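Local coordinates for conserved hypothetical membrane lipoprotein (Ureaplasma parvum, PDB 3K63), which is of unknown function but is a membrane-associated lipoprotein, represented here by its Lipoprotein_17 domain, at residues D15-K20 / L56-I61; L21-N26 / Y38-Q43; Q31-Q36 / V110-T115; I60-Y65 / K80-L85. All blocks are in the same frame, centred on the assembly; numbering follows the deposited sequence.

Contact 1: residues D15-K20 / L56-I61; sequences DTFDFK and LDIKII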
loop_
_atom_site.group_PDB
_atom_site.type_symbol
_atom_site.label_atom_id
_atom_site.label_comp_id
_atom_site.label_asym_id
_atom_site.label_seq_id
_atom_site.Cartn_x
_atom_site.Cartn_y
_atom_site.Cartn_z
ATOM N N ASP A 15 1.042 -4.411 10.836
ATOM C CA ASP A 15 0.798 -5.537 11.728
ATOM C C ASP A 15 1.375 -6.781 11.059
ATOM O O ASP A 15 2.490 -7.217 11.377
ATOM C CB ASP A 15 -0.708 -5.716 11.962
ATOM C CG ASP A 15 -1.032 -6.928 12.830
ATOM O OD1 ASP A 15 -0.147 -7.374 13.595
ATOM O OD2 ASP A 15 -2.181 -7.423 12.760
ATOM N N THR A 16 0.609 -7.328 10.116
ATOM C CA THR A 16 1.011 -8.511 9.368
ATOM C C THR A 16 2.238 -8.257 8.512
ATOM O O THR A 16 3.098 -9.127 8.382
ATOM C CB THR A 16 -0.090 -8.980 8.435
ATOM O OG1 THR A 16 -1.341 -8.967 9.135
ATOM C CG2 THR A 16 0.215 -10.395 7.941
ATOM N N PHE A 17 2.308 -7.079 7.905
ATOM C CA PHE A 17 3.447 -6.748 7.064
ATOM C C PHE A 17 3.635 -5.250 6.910
ATOM O O PHE A 17 2.780 -4.443 7.275
ATOM C CB PHE A 17 3.283 -7.342 5.661
ATOM C CG PHE A 17 2.252 -6.627 4.815
ATOM C CD1 PHE A 17 0.901 -6.693 5.142
ATOM C CD2 PHE A 17 2.635 -5.877 3.699
ATOM C CE1 PHE A 17 -0.056 -6.027 4.377
ATOM C CE2 PHE A 17 1.681 -5.205 2.926
ATOM C CZ PHE A 17 0.330 -5.284 3.269
ATOM N N ASP A 18 4.775 -4.902 6.344
ATOM C CA ASP A 18 5.114 -3.529 6.064
ATOM C C ASP A 18 5.798 -3.576 4.713
ATOM O O ASP A 18 6.207 -4.649 4.250
ATOM C CB ASP A 18 6.078 -2.982 7.110
ATOM C CG ASP A 18 5.374 -2.547 8.386
ATOM O OD1 ASP A 18 4.336 -1.849 8.293
ATOM O OD2 ASP A 18 5.867 -2.885 9.488
ATOM N N PHE A 19 5.898 -2.428 4.061
ATOM C CA PHE A 19 6.562 -2.381 2.776
ATOM C C PHE A 19 7.505 -1.202 2.791
ATOM O O PHE A 19 7.376 -0.279 3.597
ATOM C CB PHE A 19 5.561 -2.230 1.621
ATOM C CG PHE A 19 4.805 -0.933 1.632
ATOM C CD1 PHE A 19 3.520 -0.865 2.170
ATOM C CD2 PHE A 19 5.374 0.224 1.109
ATOM C CE1 PHE A 19 2.809 0.335 2.184
ATOM C CE2 PHE A 19 4.679 1.434 1.115
ATOM C CZ PHE A 19 3.389 1.492 1.655
ATOM N N LYS A 20 8.472 -1.248 1.897
ATOM C CA LYS A 20 9.417 -0.180 1.787
ATOM C C LYS A 20 9.612 -0.103 0.286
ATOM O O LYS A 20 9.669 -1.127 -0.392
ATOM C CB LYS A 20 10.707 -0.556 2.518
ATOM C CG LYS A 20 11.388 0.641 3.173
ATOM C CD LYS A 20 12.586 0.284 4.063
ATOM C CE LYS A 20 13.835 -0.013 3.235
ATOM N NZ LYS A 20 14.985 -0.370 4.119
ATOM N N LEU A 56 1.065 -17.833 4.145
ATOM C CA LEU A 56 0.697 -16.841 3.140
ATOM C C LEU A 56 1.803 -16.023 2.483
ATOM O O LEU A 56 2.877 -15.820 3.062
ATOM C CB LEU A 56 -0.301 -15.894 3.808
ATOM C CG LEU A 56 -0.559 -14.474 3.347
ATOM C CD1 LEU A 56 -1.712 -14.522 2.391
ATOM C CD2 LEU A 56 -0.881 -13.587 4.538
ATOM N N ASP A 57 1.553 -15.584 1.251
ATOM C CA ASP A 57 2.505 -14.705 0.584
ATOM C C ASP A 57 1.725 -13.452 0.243
ATOM O O ASP A 57 0.650 -13.517 -0.365
ATOM C CB ASP A 57 3.073 -15.254 -0.710
ATOM C CG ASP A 57 4.083 -14.286 -1.327
ATOM O OD1 ASP A 57 4.984 -13.853 -0.573
ATOM O OD2 ASP A 57 3.988 -13.948 -2.536
ATOM N N ILE A 58 2.268 -12.310 0.644
ATOM C CA ILE A 58 1.632 -11.025 0.401
ATOM C C ILE A 58 2.456 -10.160 -0.532
ATOM O O ILE A 58 3.614 -9.854 -0.237
ATOM C CB ILE A 58 1.492 -10.217 1.680
ATOM C CG1 ILE A 58 0.599 -10.923 2.704
ATOM C CG2 ILE A 58 0.952 -8.850 1.329
ATOM C CD1 ILE A 58 0.532 -10.173 4.055
ATOM N N LYS A 59 1.846 -9.743 -1.637
ATOM C CA LYS A 59 2.502 -8.864 -2.607
ATOM C C LYS A 59 1.615 -7.666 -2.858
ATOM O O LYS A 59 0.393 -7.794 -2.917
ATOM C CB LYS A 59 2.688 -9.554 -3.948
ATOM C CG LYS A 59 3.813 -10.584 -4.038
ATOM C CD LYS A 59 5.183 -9.985 -3.745
ATOM C CE LYS A 59 6.294 -10.991 -4.070
ATOM N NZ LYS A 59 6.157 -12.297 -3.357
ATOM N N ILE A 60 2.207 -6.490 -2.986
ATOM C CA ILE A 60 1.410 -5.318 -3.313
ATOM C C ILE A 60 1.694 -5.195 -4.809
ATOM O O ILE A 60 2.820 -4.926 -5.209
ATOM C CB ILE A 60 1.919 -4.074 -2.595
ATOM C CG1 ILE A 60 1.596 -4.188 -1.104
ATOM C CG2 ILE A 60 1.305 -2.822 -3.219
ATOM C CD1 ILE A 60 2.279 -3.114 -0.222
ATOM N N ILE A 61 0.699 -5.413 -5.651
ATOM C CA ILE A 61 0.959 -5.324 -7.083
ATOM C C ILE A 61 0.672 -3.926 -7.665
ATOM O O ILE A 61 1.235 -3.564 -8.709
ATOM C CB ILE A 61 0.186 -6.448 -7.851
ATOM C CG1 ILE A 61 -1.324 -6.222 -7.785
ATOM C CG2 ILE A 61 0.514 -7.793 -7.235
ATOM C CD1 ILE A 61 -2.135 -7.321 -8.540
#
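Ile-58 and Ile-60 rise from strand 56-61 as two bumps with the ring of Phe-17 set against both. The CG2 methyl of Ile-58 sits over the centre of one ring face, 4.0 Å from the Phe-17 centroid and only 8° off its normal, a CH-pi contact. Ile-58 CD1, on the other branch, fills the notch between Phe-17 CD1 (3.7 Å) and Thr-16 CG2 (3.9 Å). Phe-17 CG lies between the backbone N and the carbonyl carbon (chi1 73°), and this stands the ring up toward the facing strand. Ile-60 CD1 then plugs the gap between the two phenylalanines: it meets the Phe-17 ring at its edge, 3.8 Å from CE2, and lies 3.5 Å from Phe-19 CD1. No hydrogen bond spans the two segments, whose strand axes stay 9.3 Å apart at their closest and run 38° from parallel. Ile-11 and Leu-13 extend the apolar layer on the Phe-17 and Phe-19 side, and Ile-47 joins it from strand 45-49. Face-to-face packing of this kind, with the two-stranded antiparallel sheet (17-21 and 45-49) laid on the three-stranded one, forms part of the buried apolar core of this Lipoprotein_17 domain.

Contact 2: residues L21-N26 / Y38-Q43; sequences LAAFPN and YKNYYQ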
loop_
_atom_site.group_PDB
_atom_site.type_symbol
_atom_site.label_atom_id
_atom_site.label_comp_id
_atom_site.label_asym_id
_atom_site.label_seq_id
_atom_site.Cartn_x
_atom_site.Cartn_y
_atom_site.Cartn_z
ATOM N N LEU A 21 9.667 1.117 -0.230
ATOM C CA LEU A 21 9.838 1.336 -1.655
ATOM C C LEU A 21 11.295 1.566 -2.019
ATOM O O LEU A 21 11.998 2.363 -1.391
ATOM C CB LEU A 21 9.015 2.538 -2.109
ATOM C CG LEU A 21 7.620 2.299 -2.686
ATOM C CD1 LEU A 21 6.690 1.735 -1.637
ATOM C CD2 LEU A 21 7.087 3.635 -3.237
ATOM N N ALA A 22 11.745 0.861 -3.046
ATOM C CA ALA A 22 13.117 0.989 -3.511
ATOM C C ALA A 22 13.522 2.444 -3.770
ATOM O O ALA A 22 14.710 2.779 -3.756
ATOM C CB ALA A 22 13.308 0.170 -4.785
ATOM N N ALA A 23 12.534 3.304 -3.997
ATOM C CA ALA A 23 12.796 4.707 -4.286
ATOM C C ALA A 23 12.962 5.559 -3.027
ATOM O O ALA A 23 13.625 6.587 -3.056
ATOM C CB ALA A 23 11.688 5.260 -5.163
ATOM N N PHE A 24 12.370 5.122 -1.921
ATOM C CA PHE A 24 12.490 5.874 -0.680
ATOM C C PHE A 24 12.886 4.989 0.491
ATOM O O PHE A 24 12.246 5.004 1.533
ATOM C CB PHE A 24 11.172 6.573 -0.354
ATOM C CG PHE A 24 10.611 7.369 -1.494
ATOM C CD1 PHE A 24 9.386 7.023 -2.057
ATOM C CD2 PHE A 24 11.312 8.453 -2.015
ATOM C CE1 PHE A 24 8.874 7.741 -3.121
ATOM C CE2 PHE A 24 10.810 9.180 -3.078
ATOM C CZ PHE A 24 9.585 8.823 -3.634
ATOM N N PRO A 25 13.982 4.236 0.348
ATOM C CA PRO A 25 14.446 3.342 1.414
ATOM C C PRO A 25 14.424 3.821 2.874
ATOM O O PRO A 25 14.101 3.034 3.764
ATOM C CB PRO A 25 15.857 2.964 0.955
ATOM C CG PRO A 25 16.281 4.167 0.145
ATOM C CD PRO A 25 15.036 4.414 -0.665
ATOM N N ASN A 26 14.739 5.089 3.134
ATOM C CA ASN A 26 14.770 5.557 4.520
ATOM C C ASN A 26 13.675 6.523 4.963
ATOM O O ASN A 26 13.927 7.407 5.787
ATOM C CB ASN A 26 16.130 6.189 4.829
ATOM C CG ASN A 26 17.264 5.493 4.117
ATOM O OD1 ASN A 26 17.720 5.948 3.064
ATOM N ND2 ASN A 26 17.710 4.368 4.668
ATOM N N TYR A 38 2.641 6.420 -5.362
ATOM C CA TYR A 38 1.991 6.035 -6.607
ATOM C C TYR A 38 2.894 6.230 -7.842
ATOM O O TYR A 38 2.837 5.457 -8.792
ATOM C CB TYR A 38 0.734 6.878 -6.770
ATOM C CG TYR A 38 -0.008 6.679 -8.075
ATOM C CD1 TYR A 38 -0.980 5.695 -8.201
ATOM C CD2 TYR A 38 0.251 7.490 -9.170
ATOM C CE1 TYR A 38 -1.682 5.528 -9.393
ATOM C CE2 TYR A 38 -0.436 7.335 -10.358
ATOM C CZ TYR A 38 -1.403 6.353 -10.471
ATOM O OH TYR A 38 -2.095 6.181 -11.660
ATOM N N LYS A 39 3.729 7.266 -7.815
ATOM C CA LYS A 39 4.610 7.583 -8.937
ATOM C C LYS A 39 5.997 6.962 -8.858
ATOM O O LYS A 39 6.812 7.113 -9.774
ATOM C CB LYS A 39 4.743 9.109 -9.063
ATOM C CG LYS A 39 3.456 9.771 -9.493
ATOM C CD LYS A 39 3.555 11.272 -9.613
ATOM C CE LYS A 39 2.314 11.791 -10.363
ATOM N NZ LYS A 39 2.273 13.275 -10.599
ATOM N N ASN A 40 6.261 6.247 -7.773
ATOM C CA ASN A 40 7.580 5.666 -7.608
ATOM C C ASN A 40 7.664 4.209 -7.254
ATOM O O ASN A 40 8.760 3.713 -7.067
ATOM C CB ASN A 40 8.374 6.473 -6.578
ATOM C CG ASN A 40 8.643 7.876 -7.044
ATOM O OD1 ASN A 40 9.484 8.110 -7.917
ATOM N ND2 ASN A 40 7.911 8.822 -6.484
ATOM N N TYR A 41 6.541 3.509 -7.167
ATOM C CA TYR A 41 6.633 2.104 -6.813
ATOM C C TYR A 41 7.131 1.246 -7.977
ATOM O O TYR A 41 7.500 0.081 -7.790
ATOM C CB TYR A 41 5.292 1.592 -6.264
ATOM C CG TYR A 41 4.179 1.396 -7.260
ATOM C CD1 TYR A 41 4.078 0.226 -7.994
ATOM C CD2 TYR A 41 3.182 2.356 -7.415
ATOM C CE1 TYR A 41 3.000 0.004 -8.857
ATOM C CE2 TYR A 41 2.102 2.150 -8.270
ATOM C CZ TYR A 41 2.010 0.974 -8.986
ATOM O OH TYR A 41 0.918 0.754 -9.811
ATOM N N TYR A 42 7.180 1.834 -9.168
ATOM C CA TYR A 42 7.642 1.115 -10.343
ATOM C C TYR A 42 9.131 0.808 -10.168
ATOM O O TYR A 42 9.700 -0.004 -10.895
ATOM C CB TYR A 42 7.437 1.957 -11.603
ATOM C CG TYR A 42 8.415 3.104 -11.734
ATOM C CD1 TYR A 42 9.623 2.949 -12.422
ATOM C CD2 TYR A 42 8.168 4.321 -11.108
ATOM C CE1 TYR A 42 10.560 3.977 -12.475
ATOM C CE2 TYR A 42 9.097 5.359 -11.155
ATOM C CZ TYR A 42 10.294 5.178 -11.836
ATOM O OH TYR A 42 11.238 6.181 -11.845
ATOM N N GLN A 43 9.761 1.466 -9.204
ATOM C CA GLN A 43 11.168 1.233 -8.934
ATOM C C GLN A 43 11.369 0.010 -8.062
ATOM O O GLN A 43 12.477 -0.487 -7.948
ATOM C CB GLN A 43 11.778 2.458 -8.258
ATOM C CG GLN A 43 12.014 3.609 -9.213
ATOM C CD GLN A 43 12.748 4.743 -8.552
ATOM O OE1 GLN A 43 13.856 4.560 -8.035
ATOM N NE2 GLN A 43 12.139 5.928 -8.561
HETATM O O HOH W 1 10.292 1.961 -5.586
#
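With CG anti to its carbonyl carbon (chi1 -51°), Phe-24 swings its ring toward the helix end, and Asn-40, with a like first torsion of -65°, turns its amide to meet it. The two groups come together at the ring rim: Asn-40 ND2 lies near the ring plane, 3.3 Å from Phe-24 CZ, and the amide stands 79° from the ring. That amide nitrogen is hydrogen-bonded to Gln-36 O, one turn back in the helix, which fixes its place beside the ring. Ala-23 CB drops between two amide-bearing side chains, 3.8 Å from Asn-40 CB and 3.5 Å from Gln-43 NE2, while also covering one face of the Phe-24 ring. Deeper in, Leu-21 CD2 rests on the backbone of Tyr-41, 3.9 Å from its CA. A water joins the segments, donating to Asn-40 O at 2.8 Å and accepting weakly from Ala-23 N. Tyr-41 points its hydroxyl elsewhere, to Asn-62. Residues 21-24 form a type I beta turn closed by Phe-24 N to Leu-21 O, and what they pack on is the last part of helix 34-40 and the 3-10 segment 41-43: a connection folded back on its own helix at the domain surface.

Contact 3: residues Q31-Q36 / V110-T115; sequences QLLPSQ and VDENGT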
loop_
_atom_site.group_PDB
_atom_site.type_symbol
_atom_site.label_atom_id
_atom_site.label_comp_id
_atom_site.label_asym_id
_atom_site.label_seq_id
_atom_site.Cartn_x
_atom_site.Cartn_y
_atom_site.Cartn_z
ATOM N N GLN A 31 5.807 10.259 6.094
ATOM C CA GLN A 31 6.671 11.281 5.499
ATOM C C GLN A 31 6.499 11.209 3.972
ATOM O O GLN A 31 7.148 11.939 3.212
ATOM C CB GLN A 31 8.141 11.038 5.871
ATOM C CG GLN A 31 8.454 11.274 7.349
ATOM C CD GLN A 31 9.838 10.761 7.754
ATOM O OE1 GLN A 31 10.509 10.064 6.983
ATOM N NE2 GLN A 31 10.265 11.097 8.973
ATOM N N LEU A 32 5.595 10.335 3.528
ATOM C CA LEU A 32 5.347 10.143 2.098
ATOM C C LEU A 32 3.926 10.413 1.651
ATOM O O LEU A 32 2.978 9.811 2.139
ATOM C CB LEU A 32 5.718 8.726 1.683
ATOM C CG LEU A 32 7.198 8.375 1.687
ATOM C CD1 LEU A 32 7.326 6.881 1.542
ATOM C CD2 LEU A 32 7.925 9.105 0.566
ATOM N N LEU A 33 3.785 11.324 0.703
ATOM C CA LEU A 33 2.471 11.646 0.173
ATOM C C LEU A 33 1.990 10.468 -0.676
ATOM O O LEU A 33 2.796 9.790 -1.322
ATOM C CB LEU A 33 2.551 12.888 -0.705
ATOM C CG LEU A 33 2.713 14.250 -0.027
ATOM C CD1 LEU A 33 3.232 15.265 -1.042
ATOM C CD2 LEU A 33 1.373 14.701 0.579
ATOM N N PRO A 34 0.682 10.185 -0.660
ATOM C CA PRO A 34 0.236 9.066 -1.482
ATOM C C PRO A 34 0.726 9.200 -2.916
ATOM O O PRO A 34 1.146 8.211 -3.516
ATOM C CB PRO A 34 -1.278 9.138 -1.365
ATOM C CG PRO A 34 -1.441 9.510 0.089
ATOM C CD PRO A 34 -0.362 10.581 0.302
ATOM N N SER A 35 0.706 10.421 -3.455
ATOM C CA SER A 35 1.135 10.654 -4.834
ATOM C C SER A 35 2.587 10.262 -5.079
ATOM O O SER A 35 2.906 9.748 -6.144
ATOM C CB SER A 35 0.885 12.114 -5.239
ATOM O OG SER A 35 1.617 13.021 -4.433
ATOM N N GLN A 36 3.462 10.495 -4.108
ATOM C CA GLN A 36 4.870 10.114 -4.249
ATOM C C GLN A 36 4.994 8.589 -4.395
ATOM O O GLN A 36 5.738 8.092 -5.239
ATOM C CB GLN A 36 5.682 10.557 -3.023
ATOM C CG GLN A 36 5.806 12.064 -2.828
ATOM C CD GLN A 36 6.473 12.407 -1.519
ATOM O OE1 GLN A 36 5.839 12.404 -0.454
ATOM N NE2 GLN A 36 7.772 12.676 -1.584
ATOM N N VAL A 110 -2.137 19.237 -2.624
ATOM C CA VAL A 110 -1.062 19.577 -3.551
ATOM C C VAL A 110 0.013 18.491 -3.454
ATOM O O VAL A 110 0.260 17.985 -2.368
ATOM C CB VAL A 110 -0.472 20.975 -3.204
ATOM C CG1 VAL A 110 -0.196 21.054 -1.717
ATOM C CG2 VAL A 110 0.800 21.235 -3.999
ATOM N N ASP A 111 0.641 18.121 -4.572
ATOM C CA ASP A 111 1.665 17.071 -4.545
ATOM C C ASP A 111 3.096 17.576 -4.343
ATOM O O ASP A 111 3.340 18.783 -4.291
ATOM C CB ASP A 111 1.600 16.207 -5.817
ATOM C CG ASP A 111 2.038 16.959 -7.067
ATOM O OD1 ASP A 111 2.507 18.114 -6.947
ATOM O OD2 ASP A 111 1.921 16.387 -8.179
ATOM N N GLU A 112 4.027 16.626 -4.251
ATOM C CA GLU A 112 5.445 16.902 -4.024
ATOM C C GLU A 112 6.092 17.854 -5.035
ATOM O O GLU A 112 7.203 18.336 -4.817
ATOM C CB GLU A 112 6.240 15.591 -4.003
ATOM C CG GLU A 112 6.327 14.925 -5.366
ATOM C CD GLU A 112 5.145 14.016 -5.647
ATOM O OE1 GLU A 112 4.047 14.274 -5.108
ATOM O OE2 GLU A 112 5.309 13.044 -6.414
ATOM N N ASN A 113 5.416 18.097 -6.150
ATOM C CA ASN A 113 5.953 18.985 -7.170
ATOM C C ASN A 113 5.111 20.251 -7.274
ATOM O O ASN A 113 5.074 20.905 -8.311
ATOM C CB ASN A 113 6.040 18.236 -8.512
ATOM C CG ASN A 113 7.255 17.322 -8.581
ATOM O OD1 ASN A 113 7.196 16.206 -9.103
ATOM N ND2 ASN A 113 8.378 17.810 -8.055
ATOM N N GLY A 114 4.421 20.576 -6.185
ATOM C CA GLY A 114 3.596 21.772 -6.144
ATOM C C GLY A 114 2.280 21.810 -6.899
ATOM O O GLY A 114 1.572 22.805 -6.834
ATOM N N THR A 115 1.941 20.754 -7.625
ATOM C CA THR A 115 0.684 20.747 -8.378
ATOM C C THR A 115 -0.552 20.852 -7.477
ATOM O O THR A 115 -0.606 20.216 -6.432
ATOM C CB THR A 115 0.563 19.478 -9.225
ATOM O OG1 THR A 115 1.661 19.418 -10.138
ATOM C CG2 THR A 115 -0.745 19.467 -10.007
#
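The start of helix 34-40, with Leu-33 at its N-cap position, faces a type I beta turn running from Asp-111 to Gly-114, and the backbones come closest at Ser-35 and Asp-111, whose CA atoms are 6.4 Å apart. Glu-112 carries most of the contact. Its CG lies between the backbone N and the carbonyl carbon and the chain bends again at chi2 (-87°), which folds the carboxylate back over the first helical turn. There Ser-35 OG donates to the syn lone pair of Glu-112 OE1 at 2.8 Å; the same hydroxyl is also hydrogen-bonded to Asn-74 of helix 70-76. Gln-36 slides past Glu-112 in the opposite direction, its CG 3.5 Å from Glu-112 CD, with the amide and carboxylate planes 45° apart. Gln-36 runs extended back along its own segment, so that its OE1 accepts from Leu-33 N, 2.6 Å away in a nearly straight bond, side chain to backbone across the helix start. Leu-33 CD1 pushes against the turn backbone, 3.6 Å from Glu-112 N. Asp-111 OD1 accepts from Asn-113 N at 3.0 Å, an Asx turn, and also from Thr-115 N at 2.8 Å, the two amides coming from opposite faces of the carboxylate plane.

Contact 4: residues I60-Y65 / K80-L85; sequences IINFLY and KLSLML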
loop_
_atom_site.group_PDB
_atom_site.type_symbol
_atom_site.label_atom_id
_atom_site.label_comp_id
_atom_site.label_asym_id
_atom_site.label_seq_id
_atom_site.Cartn_x
_atom_site.Cartn_y
_atom_site.Cartn_z
ATOM N N ILE A 60 2.207 -6.490 -2.986
ATOM C CA ILE A 60 1.410 -5.318 -3.313
ATOM C C ILE A 60 1.694 -5.195 -4.809
ATOM O O ILE A 60 2.820 -4.926 -5.209
ATOM C CB ILE A 60 1.919 -4.074 -2.595
ATOM C CG1 ILE A 60 1.596 -4.188 -1.104
ATOM C CG2 ILE A 60 1.305 -2.822 -3.219
ATOM C CD1 ILE A 60 2.279 -3.114 -0.222
ATOM N N ILE A 61 0.699 -5.413 -5.651
ATOM C CA ILE A 61 0.959 -5.324 -7.083
ATOM C C ILE A 61 0.672 -3.926 -7.665
ATOM O O ILE A 61 1.235 -3.564 -8.709
ATOM C CB ILE A 61 0.186 -6.448 -7.851
ATOM C CG1 ILE A 61 -1.324 -6.222 -7.785
ATOM C CG2 ILE A 61 0.514 -7.793 -7.235
ATOM C CD1 ILE A 61 -2.135 -7.321 -8.540
ATOM N N ASN A 62 -0.167 -3.148 -6.968
ATOM C CA ASN A 62 -0.514 -1.780 -7.397
ATOM C C ASN A 62 -0.931 -0.880 -6.253
ATOM O O ASN A 62 -1.527 -1.336 -5.285
ATOM C CB ASN A 62 -1.669 -1.763 -8.398
ATOM C CG ASN A 62 -1.307 -2.404 -9.715
ATOM O OD1 ASN A 62 -1.683 -3.546 -9.981
ATOM N ND2 ASN A 62 -0.552 -1.684 -10.543
ATOM N N PHE A 63 -0.592 0.395 -6.362
ATOM C CA PHE A 63 -1.003 1.379 -5.380
ATOM C C PHE A 63 -2.005 2.231 -6.179
ATOM O O PHE A 63 -1.717 2.672 -7.295
ATOM C CB PHE A 63 0.178 2.235 -4.942
ATOM C CG PHE A 63 1.064 1.586 -3.910
ATOM C CD1 PHE A 63 0.650 1.472 -2.591
ATOM C CD2 PHE A 63 2.320 1.096 -4.257
ATOM C CE1 PHE A 63 1.477 0.884 -1.639
ATOM C CE2 PHE A 63 3.142 0.513 -3.313
ATOM C CZ PHE A 63 2.720 0.404 -2.007
ATOM N N LEU A 64 -3.184 2.452 -5.619
ATOM C CA LEU A 64 -4.193 3.243 -6.302
ATOM C C LEU A 64 -4.767 4.296 -5.381
ATOM O O LEU A 64 -4.808 4.104 -4.170
ATOM C CB LEU A 64 -5.316 2.341 -6.779
ATOM C CG LEU A 64 -4.964 1.230 -7.769
ATOM C CD1 LEU A 64 -6.131 0.251 -7.898
ATOM C CD2 LEU A 64 -4.599 1.845 -9.110
ATOM N N TYR A 65 -5.202 5.412 -5.954
ATOM C CA TYR A 65 -5.812 6.479 -5.169
ATOM C C TYR A 65 -7.205 5.954 -4.863
ATOM O O TYR A 65 -7.875 5.388 -5.737
ATOM C CB TYR A 65 -5.913 7.761 -5.989
ATOM C CG TYR A 65 -4.561 8.335 -6.359
ATOM C CD1 TYR A 65 -3.565 8.516 -5.390
ATOM C CD2 TYR A 65 -4.274 8.728 -7.667
ATOM C CE1 TYR A 65 -2.321 9.079 -5.713
ATOM C CE2 TYR A 65 -3.027 9.291 -7.993
ATOM C CZ TYR A 65 -2.066 9.466 -7.006
ATOM O OH TYR A 65 -0.869 10.078 -7.298
ATOM N N LYS A 80 -4.983 2.932 -1.722
ATOM C CA LYS A 80 -5.717 1.694 -1.882
ATOM C C LYS A 80 -4.645 0.721 -2.358
ATOM O O LYS A 80 -4.077 0.877 -3.442
ATOM C CB LYS A 80 -6.794 1.897 -2.947
ATOM C CG LYS A 80 -7.760 0.730 -3.111
ATOM C CD LYS A 80 -8.957 1.014 -4.055
ATOM C CE LYS A 80 -9.961 1.965 -3.404
ATOM N NZ LYS A 80 -11.171 2.221 -4.253
ATOM N N LEU A 81 -4.335 -0.261 -1.525
ATOM C CA LEU A 81 -3.325 -1.258 -1.859
ATOM C C LEU A 81 -3.928 -2.471 -2.557
ATOM O O LEU A 81 -4.750 -3.194 -1.989
ATOM C CB LEU A 81 -2.607 -1.724 -0.599
ATOM C CG LEU A 81 -1.351 -0.978 -0.170
ATOM C CD1 LEU A 81 -1.705 0.446 0.192
ATOM C CD2 LEU A 81 -0.703 -1.708 1.018
ATOM N N SER A 82 -3.522 -2.699 -3.793
ATOM C CA SER A 82 -4.031 -3.835 -4.533
ATOM C C SER A 82 -3.074 -4.974 -4.183
ATOM O O SER A 82 -1.891 -4.916 -4.520
ATOM C CB SER A 82 -4.005 -3.528 -6.026
ATOM O OG SER A 82 -4.601 -4.559 -6.784
ATOM N N LEU A 83 -3.592 -6.003 -3.509
ATOM C CA LEU A 83 -2.784 -7.132 -3.066
ATOM C C LEU A 83 -2.974 -8.445 -3.784
ATOM O O LEU A 83 -4.048 -8.739 -4.317
ATOM C CB LEU A 83 -3.049 -7.392 -1.596
ATOM C CG LEU A 83 -2.958 -6.212 -0.641
ATOM C CD1 LEU A 83 -3.608 -6.593 0.690
ATOM C CD2 LEU A 83 -1.501 -5.829 -0.463
HETATM N N MSE A 84 -1.911 -9.238 -3.801
HETATM C CA MSE A 84 -1.980 -10.564 -4.379
HETATM C C MSE A 84 -1.624 -11.460 -3.201
HETATM O O MSE A 84 -0.544 -11.334 -2.625
HETATM C CB MSE A 84 -0.965 -10.752 -5.494
HETATM C CG MSE A 84 -1.044 -12.114 -6.124
HETATM SE SE MSE A 84 0.084 -12.350 -7.659
HETATM C CE MSE A 84 1.780 -12.189 -6.728
ATOM N N LEU A 85 -2.543 -12.338 -2.822
ATOM C CA LEU A 85 -2.321 -13.238 -1.692
ATOM C C LEU A 85 -2.232 -14.683 -2.160
ATOM O O LEU A 85 -3.185 -15.214 -2.742
ATOM C CB LEU A 85 -3.464 -13.084 -0.682
ATOM C CG LEU A 85 -3.773 -11.642 -0.263
ATOM C CD1 LEU A 85 -5.040 -11.592 0.565
ATOM C CD2 LEU A 85 -2.605 -11.084 0.516
HETATM O O HOH W 2 -4.610 -4.515 -9.550
#
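The Phe-63 ring has Ile-60 CG2 of its own strand over one face, offset toward the rim, while Leu-81 reaches it obliquely from the neighbouring strand, Leu-81 CG lying 3.7 Å from Phe-63 CE1. Tyr-41 meets the ring edge-to-face and Phe-19 packs on it too, so this side of the sheet turns to the domain core. The strands are antiparallel neighbours in the three-stranded sheet, and a classic beta bulge interrupts their pairing: Ile-61 and Asn-62 both face Ser-82. Ser-82 O takes Ile-61 N at 2.9 Å and, weakly, Asn-62 N, while Ser-82 N returns a bond to Asn-62 O at 2.8 Å. Beyond the bulge, Leu-64 and Lys-80 form a regular hydrogen-bonded pair through both backbone N-H groups. On the core side Leu-81 spreads its two methyls: CD1 lies along Phe-63, the two side chains pointing the same way, and CD2 touches Ile-60 CD1 at 3.5 Å. Leu-83 CD2 closes on Ile-60 CG1 from the next position of its strand on that face. At the bulge Ile-61 lies beside the selenomethionine Met-84, where Ile-61 CG2 packs 3.7 Å from Met-84 CB with the side chains at about a right angle. The other face is more polar: Lys-80 NZ reaches Pro-66 O, and Asn-62 ND2 is held by Tyr-41 OH. A water donates to Asn-62 OD1 at 3.1 Å and is hydrogen-bonded to Ser-82 OG at 2.8 Å.

Contacts 1 and 4 share strand 56-64 and Ile-60, and together make the centre of the domain: contact 4 joins it edge to edge with its sheet neighbour through backbone bonds, contact 1 lays a second sheet on its face through apolar side chains alone. Contacts 2 and 3 share helix 34-40 instead, one at each end. Contact 2 lies at the surface and mixes small apolar groups, amides and a water; contact 3, partly buried, relies on a carboxylate-hydroxyl bond and brings in the chain after the last strand. Tyr-41 ties the helix end of contact 2 to the strands of contact 4, and Tyr-65 of contact 4 packs against Ser-35 of contact 3.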